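Local structure of probable Zn binding protein (Lactobacillus acidophilus, 3Q69) at residues 30-38 and 50-60; 65-75 and 97-105. The protein is a putative mucus-binding protein that probably attaches to host mucus, the crystallised part being a MucBP domain of it, of the Muc B2-like family. All blocks are in the same frame, centred on the assembly; numbering follows the deposited sequence.

Contact 1: 30-38 and 50-60; sequences VVSLIFTQS and WDSKWSLTQTF
Two sheets of the MucBP domain meet face to face where strand 30-38 lies over strand 55-60, their axes 7.8 Å apart and nearly antiparallel at 173°, so the contact is made by side chains. At one end Leu33 CD1 stands 3.6 Å from the centroid of the Phe60 ring in a CH-pi contact, while Val31 CG2 meets the same ring obliquely. In the middle, Gln58 reaches across with an extended chain. Its NE2 sits over the centre of the Phe35 ring and gives a hydrogen bond of 2.9 Å to Ile34 O, meeting that oxygen from above the carbonyl plane. At the other end Gln37 CB lies 3.7 Å from the centroid of the six-membered ring of Trp54, over its face; chi1 of 167° and an extended chain then run the amide back over the indole, 16° from its plane. With an alanine at Trp54, the Gln37 amide would probably lose its flat support and be held mainly by its polar partners. Arg7 hydrogen-bonds Gln37 OE1, and a water joins Asp51 N and Ser38 O. Aromatic faces thus carry aliphatic carbons and amides alike, and Gln58 NE2 and Gln37 OE1 still find hydrogen-bond partners.

Contact 2: 65-75 and 97-105; sequences SPVIIGYTADK and EETVIYSAN
Tyr102 reaches from strand 97-104 to the loop before strand 71-73, and its OH donates to Pro66 O at 2.8 Å, in the carbonyl plane and on a lone pair. Ile68 CD1 lies over the centre of the ring, so the phenol is held both by its hydroxyl and by its face; Ala73 CB comes within 3.4 Å of Tyr102 CE1. The strands themselves pair antiparallel. Thr72 and Ser103 form the hydrogen-bonded pair, each backbone N giving to the other's O at 3.0 Å, and the register runs on at one end through Asn105 N to Gly70 O at 2.7 Å. At the other end the strand gives way to a side chain. Asp74 N donates to Ile101 O, and Asp74 OD2 accepts from Ile101 N at 2.8 Å, from above the carboxylate plane; chi1 of 57° sets CG between the backbone N and carbonyl carbon, turning the carboxylate back to Ile101. A water bridges Asp74 OD1 and Thr99 O. Ser65 OG gives to Lys75 O, and Glu20 takes up Ser103 OG. Ile101 thus keeps both its N-H and its C=O paired after strand 71-73 has ended, a carboxylate replacing a main-chain oxygen as acceptor.

In the fold
Contact 1 closes before contact 2 opens, and strand 55-64, which carries half of the first, is followed in the chain by strand 71-73 of the second. Their centres lie about 31 Å apart on opposite sides of the chain's centre, with nearest atoms about 8 Å apart. One mixed sheet joins them: strands 27-42 and 96-104 flank the long strand 2-19, and 71-73 forms an edge beyond 96-104. Contact 1 packs that sheet against the two-stranded sheet of 55-64 and 77-86, whereas contact 2 adds an edge strand to it by backbone pairing. The elongated all-beta domain is thus tied together by face packing nearer the middle of the chain and edge pairing farther out, on the other side of its centre.

Contact 1: 30-38 and 50-60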
loop_
_atom_site.group_PDB
_atom_site.type_symbol
_atom_site.label_atom_id
_atom_site.label_comp_id
_atom_site.label_asym_id
_atom_site.label_seq_id
_atom_site.Cartn_x
_atom_site.Cartn_y
_atom_site.Cartn_z
ATOM N N VAL A 30 -1.528 9.179 -4.500
ATOM C CA VAL A 30 -0.590 8.163 -4.044
ATOM C C VAL A 30 -0.314 8.272 -2.559
ATOM O O VAL A 30 -0.099 9.367 -2.051
ATOM C CB VAL A 30 0.743 8.271 -4.813
ATOM C CG1 VAL A 30 1.645 7.128 -4.468
ATOM C CG2 VAL A 30 0.461 8.294 -6.331
ATOM N N VAL A 31 -0.363 7.128 -1.876
ATOM C CA VAL A 31 -0.085 7.035 -0.449
ATOM C C VAL A 31 0.723 5.775 -0.211
ATOM O O VAL A 31 0.713 4.828 -1.009
ATOM C CB VAL A 31 -1.365 6.979 0.426
ATOM C CG1 VAL A 31 -2.028 8.335 0.433
ATOM C CG2 VAL A 31 -2.327 5.922 -0.092
ATOM N N SER A 32 1.393 5.743 0.923
ATOM C CA SER A 32 2.248 4.621 1.203
ATOM C C SER A 32 2.153 4.123 2.621
ATOM O O SER A 32 1.801 4.863 3.532
ATOM C CB SER A 32 3.690 5.021 0.881
ATOM O OG SER A 32 4.603 4.090 1.419
ATOM N N LEU A 33 2.478 2.853 2.802
ATOM C CA LEU A 33 2.461 2.240 4.122
ATOM C C LEU A 33 3.832 1.589 4.268
ATOM O O LEU A 33 4.258 0.780 3.432
ATOM C CB LEU A 33 1.338 1.199 4.215
ATOM C CG LEU A 33 -0.081 1.774 4.168
ATOM C CD1 LEU A 33 -1.110 0.687 4.235
ATOM C CD2 LEU A 33 -0.244 2.767 5.280
ATOM N N ILE A 34 4.534 1.960 5.329
ATOM C CA ILE A 34 5.875 1.448 5.569
ATOM C C ILE A 34 5.873 0.443 6.726
ATOM O O ILE A 34 5.444 0.742 7.832
ATOM C CB ILE A 34 6.814 2.625 5.858
ATOM C CG1 ILE A 34 6.625 3.658 4.743
ATOM C CG2 ILE A 34 8.281 2.154 5.934
ATOM C CD1 ILE A 34 7.396 4.981 4.935
ATOM N N PHE A 35 6.364 -0.757 6.438
ATOM C CA PHE A 35 6.424 -1.855 7.396
ATOM C C PHE A 35 7.883 -2.207 7.692
ATOM O O PHE A 35 8.668 -2.498 6.779
ATOM C CB PHE A 35 5.754 -3.094 6.809
ATOM C CG PHE A 35 4.314 -2.911 6.459
ATOM C CD1 PHE A 35 3.316 -3.464 7.257
ATOM C CD2 PHE A 35 3.946 -2.192 5.331
ATOM C CE1 PHE A 35 1.951 -3.307 6.933
ATOM C CE2 PHE A 35 2.599 -2.023 4.991
ATOM C CZ PHE A 35 1.602 -2.581 5.793
ATOM N N THR A 36 8.247 -2.196 8.967
ATOM C CA THR A 36 9.616 -2.499 9.336
ATOM C C THR A 36 9.675 -3.535 10.438
ATOM O O THR A 36 9.117 -3.342 11.511
ATOM C CB THR A 36 10.382 -1.235 9.818
ATOM O OG1 THR A 36 10.535 -0.325 8.727
ATOM C CG2 THR A 36 11.801 -1.609 10.313
ATOM N N GLN A 37 10.343 -4.648 10.159
ATOM C CA GLN A 37 10.517 -5.707 11.143
ATOM C C GLN A 37 11.935 -5.676 11.686
ATOM O O GLN A 37 12.900 -5.450 10.933
ATOM C CB GLN A 37 10.251 -7.066 10.511
ATOM C CG GLN A 37 10.688 -8.240 11.352
ATOM C CD GLN A 37 10.341 -9.584 10.734
ATOM O OE1 GLN A 37 10.209 -9.709 9.520
ATOM N NE2 GLN A 37 10.247 -10.605 11.565
ATOM N N SER A 38 12.053 -5.871 12.998
ATOM C CA SER A 38 13.348 -5.907 13.665
ATOM C C SER A 38 13.773 -7.355 13.892
ATOM O O SER A 38 12.950 -8.253 14.016
ATOM C CB SER A 38 13.295 -5.196 15.013
ATOM O OG SER A 38 13.147 -3.801 14.835
ATOM N N TRP A 50 14.901 -14.009 12.430
ATOM C CA TRP A 50 13.663 -13.236 12.361
ATOM C C TRP A 50 12.505 -13.985 13.024
ATOM O O TRP A 50 12.387 -15.187 12.852
ATOM C CB TRP A 50 13.295 -12.951 10.901
ATOM C CG TRP A 50 14.337 -12.255 10.121
ATOM C CD1 TRP A 50 15.234 -12.817 9.242
ATOM C CD2 TRP A 50 14.599 -10.849 10.117
ATOM N NE1 TRP A 50 16.027 -11.836 8.697
ATOM C CE2 TRP A 50 15.659 -10.621 9.214
ATOM C CE3 TRP A 50 14.039 -9.756 10.793
ATOM C CZ2 TRP A 50 16.173 -9.343 8.970
ATOM C CZ3 TRP A 50 14.557 -8.485 10.552
ATOM C CH2 TRP A 50 15.614 -8.292 9.645
ATOM N N ASP A 51 11.653 -13.295 13.781
ATOM C CA ASP A 51 10.517 -13.976 14.407
ATOM C C ASP A 51 9.540 -14.416 13.313
ATOM O O ASP A 51 8.859 -13.594 12.693
ATOM C CB ASP A 51 9.788 -13.065 15.390
ATOM C CG ASP A 51 8.730 -13.816 16.198
ATOM O OD1 ASP A 51 7.949 -14.584 15.584
ATOM O OD2 ASP A 51 8.683 -13.637 17.434
ATOM N N SER A 52 9.479 -15.724 13.095
ATOM C CA SER A 52 8.628 -16.318 12.070
ATOM C C SER A 52 7.145 -15.975 12.131
ATOM O O SER A 52 6.443 -16.016 11.103
ATOM C CB SER A 52 8.776 -17.833 12.107
ATOM O OG SER A 52 8.143 -18.429 10.984
ATOM N N LYS A 53 6.670 -15.630 13.322
ATOM C CA LYS A 53 5.263 -15.313 13.501
ATOM C C LYS A 53 4.990 -13.809 13.509
ATOM O O LYS A 53 3.862 -13.394 13.758
ATOM C CB LYS A 53 4.747 -15.935 14.799
ATOM C CG LYS A 53 4.844 -17.453 14.842
ATOM C CD LYS A 53 3.961 -18.094 13.784
ATOM C CE LYS A 53 4.001 -19.610 13.875
ATOM N NZ LYS A 53 3.160 -20.252 12.828
ATOM N N TRP A 54 6.013 -12.996 13.236
ATOM C CA TRP A 54 5.842 -11.544 13.196
ATOM C C TRP A 54 4.835 -11.227 12.109
ATOM O O TRP A 54 4.825 -11.837 11.054
ATOM C CB TRP A 54 7.149 -10.811 12.851
ATOM C CG TRP A 54 6.991 -9.303 12.772
ATOM C CD1 TRP A 54 7.010 -8.413 13.820
ATOM C CD2 TRP A 54 6.799 -8.515 11.585
ATOM N NE1 TRP A 54 6.846 -7.127 13.355
ATOM C CE2 TRP A 54 6.716 -7.159 11.994
ATOM C CE3 TRP A 54 6.693 -8.818 10.221
ATOM C CZ2 TRP A 54 6.535 -6.111 11.084
ATOM C CZ3 TRP A 54 6.515 -7.772 9.317
ATOM C CH2 TRP A 54 6.435 -6.431 9.758
ATOM N N SER A 55 4.013 -10.225 12.363
ATOM C CA SER A 55 2.979 -9.815 11.424
ATOM C C SER A 55 2.519 -8.401 11.787
ATOM O O SER A 55 2.440 -8.057 12.954
ATOM C CB SER A 55 1.785 -10.775 11.478
ATOM O OG SER A 55 0.908 -10.498 10.403
ATOM N N LEU A 56 2.218 -7.594 10.778
ATOM C CA LEU A 56 1.803 -6.226 11.003
ATOM C C LEU A 56 0.818 -5.815 9.928
ATOM O O LEU A 56 1.002 -6.059 8.733
ATOM C CB LEU A 56 3.027 -5.303 10.983
ATOM C CG LEU A 56 2.819 -3.797 11.225
ATOM C CD1 LEU A 56 2.307 -3.582 12.629
ATOM C CD2 LEU A 56 4.180 -3.031 11.015
ATOM N N THR A 57 -0.242 -5.172 10.382
ATOM C CA THR A 57 -1.295 -4.734 9.509
ATOM C C THR A 57 -1.489 -3.240 9.623
ATOM O O THR A 57 -1.399 -2.670 10.717
ATOM C CB THR A 57 -2.633 -5.447 9.867
ATOM O OG1 THR A 57 -2.491 -6.851 9.626
ATOM C CG2 THR A 57 -3.787 -4.927 8.981
ATOM N N GLN A 58 -1.742 -2.599 8.487
ATOM C CA GLN A 58 -1.979 -1.155 8.464
ATOM C C GLN A 58 -3.084 -0.946 7.418
ATOM O O GLN A 58 -3.348 -1.817 6.577
ATOM C CB GLN A 58 -0.693 -0.389 8.067
ATOM C CG GLN A 58 0.455 -0.588 9.017
ATOM C CD GLN A 58 1.623 0.351 8.795
ATOM O OE1 GLN A 58 1.555 1.546 9.104
ATOM N NE2 GLN A 58 2.713 -0.190 8.253
ATOM N N THR A 59 -3.690 0.228 7.439
ATOM C CA THR A 59 -4.776 0.503 6.523
ATOM C C THR A 59 -4.625 1.744 5.682
ATOM O O THR A 59 -4.248 2.803 6.177
ATOM C CB THR A 59 -6.123 0.645 7.284
ATOM O OG1 THR A 59 -6.435 -0.594 7.932
ATOM C CG2 THR A 59 -7.243 1.025 6.319
ATOM N N PHE A 60 -4.929 1.591 4.402
ATOM C CA PHE A 60 -4.943 2.695 3.459
ATOM C C PHE A 60 -6.347 3.244 3.732
ATOM O O PHE A 60 -7.335 2.625 3.328
ATOM C CB PHE A 60 -4.908 2.168 2.031
ATOM C CG PHE A 60 -3.538 1.781 1.542
ATOM C CD1 PHE A 60 -2.505 2.720 1.468
ATOM C CD2 PHE A 60 -3.317 0.502 1.035
ATOM C CE1 PHE A 60 -1.262 2.382 0.886
ATOM C CE2 PHE A 60 -2.094 0.158 0.458
ATOM C CZ PHE A 60 -1.065 1.108 0.380
HETATM O O HOH W 1 10.826 -10.541 13.999
#

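Contact 2: 65-75 and 97-105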
loop_
_atom_site.group_PDB
_atom_site.type_symbol
_atom_site.label_atom_id
_atom_site.label_comp_id
_atom_site.label_asym_id
_atom_site.label_seq_id
_atom_site.Cartn_x
_atom_site.Cartn_y
_atom_site.Cartn_z
ATOM N N SER A 65 -13.684 9.973 -3.609
ATOM C CA SER A 65 -13.318 10.408 -4.956
ATOM C C SER A 65 -13.661 11.883 -5.186
ATOM O O SER A 65 -14.690 12.379 -4.705
ATOM C CB SER A 65 -14.049 9.554 -5.987
ATOM O OG SER A 65 -13.557 8.232 -5.997
ATOM N N PRO A 66 -12.798 12.607 -5.911
ATOM C CA PRO A 66 -13.071 14.022 -6.169
ATOM C C PRO A 66 -14.401 14.191 -6.882
ATOM O O PRO A 66 -14.725 13.433 -7.791
ATOM C CB PRO A 66 -11.900 14.450 -7.049
ATOM C CG PRO A 66 -10.792 13.552 -6.580
ATOM C CD PRO A 66 -11.495 12.215 -6.470
ATOM N N VAL A 67 -15.176 15.179 -6.456
ATOM C CA VAL A 67 -16.461 15.450 -7.090
ATOM C C VAL A 67 -16.221 16.393 -8.258
ATOM O O VAL A 67 -15.632 17.460 -8.091
ATOM C CB VAL A 67 -17.454 16.107 -6.117
ATOM C CG1 VAL A 67 -18.763 16.399 -6.830
ATOM C CG2 VAL A 67 -17.689 15.182 -4.928
ATOM N N ILE A 68 -16.660 15.979 -9.442
ATOM C CA ILE A 68 -16.495 16.775 -10.652
ATOM C C ILE A 68 -17.871 17.124 -11.204
ATOM O O ILE A 68 -18.663 16.238 -11.552
ATOM C CB ILE A 68 -15.686 16.003 -11.714
ATOM C CG1 ILE A 68 -14.223 15.900 -11.269
ATOM C CG2 ILE A 68 -15.788 16.706 -13.059
ATOM C CD1 ILE A 68 -13.301 15.238 -12.280
ATOM N N ILE A 69 -18.152 18.421 -11.262
ATOM C CA ILE A 69 -19.433 18.924 -11.751
ATOM C C ILE A 69 -19.782 18.391 -13.142
ATOM O O ILE A 69 -18.989 18.507 -14.075
ATOM C CB ILE A 69 -19.428 20.479 -11.791
ATOM C CG1 ILE A 69 -19.089 21.027 -10.406
ATOM C CG2 ILE A 69 -20.783 21.000 -12.242
ATOM C CD1 ILE A 69 -18.995 22.538 -10.340
ATOM N N GLY A 70 -20.973 17.809 -13.271
ATOM C CA GLY A 70 -21.410 17.280 -14.552
ATOM C C GLY A 70 -21.165 15.797 -14.747
ATOM O O GLY A 70 -21.752 15.184 -15.643
ATOM N N TYR A 71 -20.309 15.215 -13.909
ATOM C CA TYR A 71 -19.979 13.797 -14.000
ATOM C C TYR A 71 -20.144 13.090 -12.668
ATOM O O TYR A 71 -20.353 13.727 -11.638
ATOM C CB TYR A 71 -18.538 13.609 -14.478
ATOM C CG TYR A 71 -18.259 14.198 -15.841
ATOM C CD1 TYR A 71 -18.053 15.571 -16.003
ATOM C CD2 TYR A 71 -18.217 13.382 -16.975
ATOM C CE1 TYR A 71 -17.808 16.117 -17.273
ATOM C CE2 TYR A 71 -17.981 13.908 -18.235
ATOM C CZ TYR A 71 -17.775 15.278 -18.383
ATOM O OH TYR A 71 -17.546 15.802 -19.637
ATOM N N THR A 72 -20.051 11.765 -12.697
ATOM C CA THR A 72 -20.176 10.958 -11.489
ATOM C C THR A 72 -19.160 9.813 -11.558
ATOM O O THR A 72 -19.043 9.127 -12.580
ATOM C CB THR A 72 -21.586 10.371 -11.349
ATOM O OG1 THR A 72 -21.797 9.394 -12.369
ATOM C CG2 THR A 72 -22.638 11.469 -11.479
ATOM N N ALA A 73 -18.426 9.611 -10.466
ATOM C CA ALA A 73 -17.400 8.566 -10.399
ATOM C C ALA A 73 -18.004 7.187 -10.173
ATOM O O ALA A 73 -18.867 7.023 -9.307
ATOM C CB ALA A 73 -16.416 8.879 -9.277
ATOM N N ASP A 74 -17.550 6.197 -10.942
ATOM C CA ASP A 74 -18.068 4.847 -10.773
ATOM C C ASP A 74 -17.806 4.341 -9.359
ATOM O O ASP A 74 -18.494 3.452 -8.883
ATOM C CB ASP A 74 -17.478 3.886 -11.823
ATOM C CG ASP A 74 -15.960 3.839 -11.817
ATOM O OD1 ASP A 74 -15.400 3.024 -12.588
ATOM O OD2 ASP A 74 -15.320 4.609 -11.065
ATOM N N LYS A 75 -16.815 4.923 -8.691
ATOM C CA LYS A 75 -16.466 4.559 -7.317
ATOM C C LYS A 75 -16.367 5.853 -6.494
ATOM O O LYS A 75 -15.296 6.454 -6.381
ATOM C CB LYS A 75 -15.125 3.813 -7.265
ATOM C CG LYS A 75 -15.040 2.595 -8.126
ATOM C CD LYS A 75 -13.642 1.960 -8.008
ATOM C CE LYS A 75 -13.351 1.009 -9.166
ATOM N NZ LYS A 75 -14.367 -0.073 -9.242
ATOM N N GLU A 97 -3.492 -0.536 -6.966
ATOM C CA GLU A 97 -3.654 0.419 -8.043
ATOM C C GLU A 97 -4.990 0.228 -8.738
ATOM O O GLU A 97 -5.336 -0.875 -9.147
ATOM C CB GLU A 97 -2.505 0.286 -9.063
ATOM C CG GLU A 97 -2.718 1.086 -10.361
ATOM C CD GLU A 97 -1.477 1.160 -11.248
ATOM O OE1 GLU A 97 -0.726 0.165 -11.330
ATOM O OE2 GLU A 97 -1.262 2.214 -11.882
ATOM N N GLU A 98 -5.766 1.297 -8.838
ATOM C CA GLU A 98 -7.025 1.209 -9.550
ATOM C C GLU A 98 -7.407 2.543 -10.175
ATOM O O GLU A 98 -6.801 3.589 -9.908
ATOM C CB GLU A 98 -8.146 0.672 -8.638
ATOM C CG GLU A 98 -8.364 1.356 -7.278
ATOM C CD GLU A 98 -9.526 0.727 -6.498
ATOM O OE1 GLU A 98 -10.696 0.775 -6.969
ATOM O OE2 GLU A 98 -9.271 0.173 -5.408
ATOM N N THR A 99 -8.409 2.504 -11.036
ATOM C CA THR A 99 -8.853 3.710 -11.689
ATOM C C THR A 99 -10.320 3.956 -11.397
ATOM O O THR A 99 -11.128 3.033 -11.389
ATOM C CB THR A 99 -8.657 3.593 -13.208
ATOM O OG1 THR A 99 -7.292 3.250 -13.493
ATOM C CG2 THR A 99 -9.008 4.901 -13.895
ATOM N N VAL A 100 -10.644 5.218 -11.155
ATOM C CA VAL A 100 -12.004 5.637 -10.913
ATOM C C VAL A 100 -12.428 6.307 -12.215
ATOM O O VAL A 100 -11.728 7.194 -12.706
ATOM C CB VAL A 100 -12.067 6.644 -9.750
ATOM C CG1 VAL A 100 -13.524 7.056 -9.480
ATOM C CG2 VAL A 100 -11.459 6.009 -8.492
ATOM N N ILE A 101 -13.571 5.902 -12.767
ATOM C CA ILE A 101 -14.043 6.470 -14.031
ATOM C C ILE A 101 -15.234 7.422 -13.858
ATOM O O ILE A 101 -16.200 7.125 -13.148
ATOM C CB ILE A 101 -14.421 5.332 -15.018
ATOM C CG1 ILE A 101 -13.166 4.537 -15.376
ATOM C CG2 ILE A 101 -15.081 5.890 -16.271
ATOM C CD1 ILE A 101 -12.091 5.374 -16.075
ATOM N N TYR A 102 -15.169 8.567 -14.530
ATOM C CA TYR A 102 -16.245 9.553 -14.441
ATOM C C TYR A 102 -17.133 9.526 -15.682
ATOM O O TYR A 102 -16.647 9.625 -16.802
ATOM C CB TYR A 102 -15.665 10.958 -14.243
ATOM C CG TYR A 102 -14.979 11.155 -12.909
ATOM C CD1 TYR A 102 -15.708 11.525 -11.780
ATOM C CD2 TYR A 102 -13.600 10.952 -12.768
ATOM C CE1 TYR A 102 -15.086 11.690 -10.538
ATOM C CE2 TYR A 102 -12.978 11.114 -11.548
ATOM C CZ TYR A 102 -13.723 11.480 -10.429
ATOM O OH TYR A 102 -13.098 11.610 -9.201
ATOM N N SER A 103 -18.434 9.363 -15.466
ATOM C CA SER A 103 -19.409 9.336 -16.547
ATOM C C SER A 103 -20.337 10.554 -16.468
ATOM O O SER A 103 -20.931 10.815 -15.415
ATOM C CB SER A 103 -20.260 8.071 -16.448
ATOM O OG SER A 103 -19.501 6.903 -16.696
ATOM N N ALA A 104 -20.475 11.275 -17.579
ATOM C CA ALA A 104 -21.343 12.448 -17.629
ATOM C C ALA A 104 -22.719 12.094 -17.077
ATOM O O ALA A 104 -23.347 11.131 -17.519
ATOM C CB ALA A 104 -21.462 12.942 -19.057
ATOM N N ASN A 105 -23.178 12.885 -16.110
ATOM C CA ASN A 105 -24.468 12.670 -15.459
ATOM C C ASN A 105 -25.591 13.423 -16.170
ATOM O O ASN A 105 -26.113 12.977 -17.198
ATOM C CB ASN A 105 -24.373 13.126 -13.995
ATOM C CG ASN A 105 -25.643 12.862 -13.205
ATOM O OD1 ASN A 105 -26.127 11.735 -13.142
ATOM N ND2 ASN A 105 -26.182 13.904 -12.583
HETATM O O HOH W 2 -13.247 0.900 -12.391
#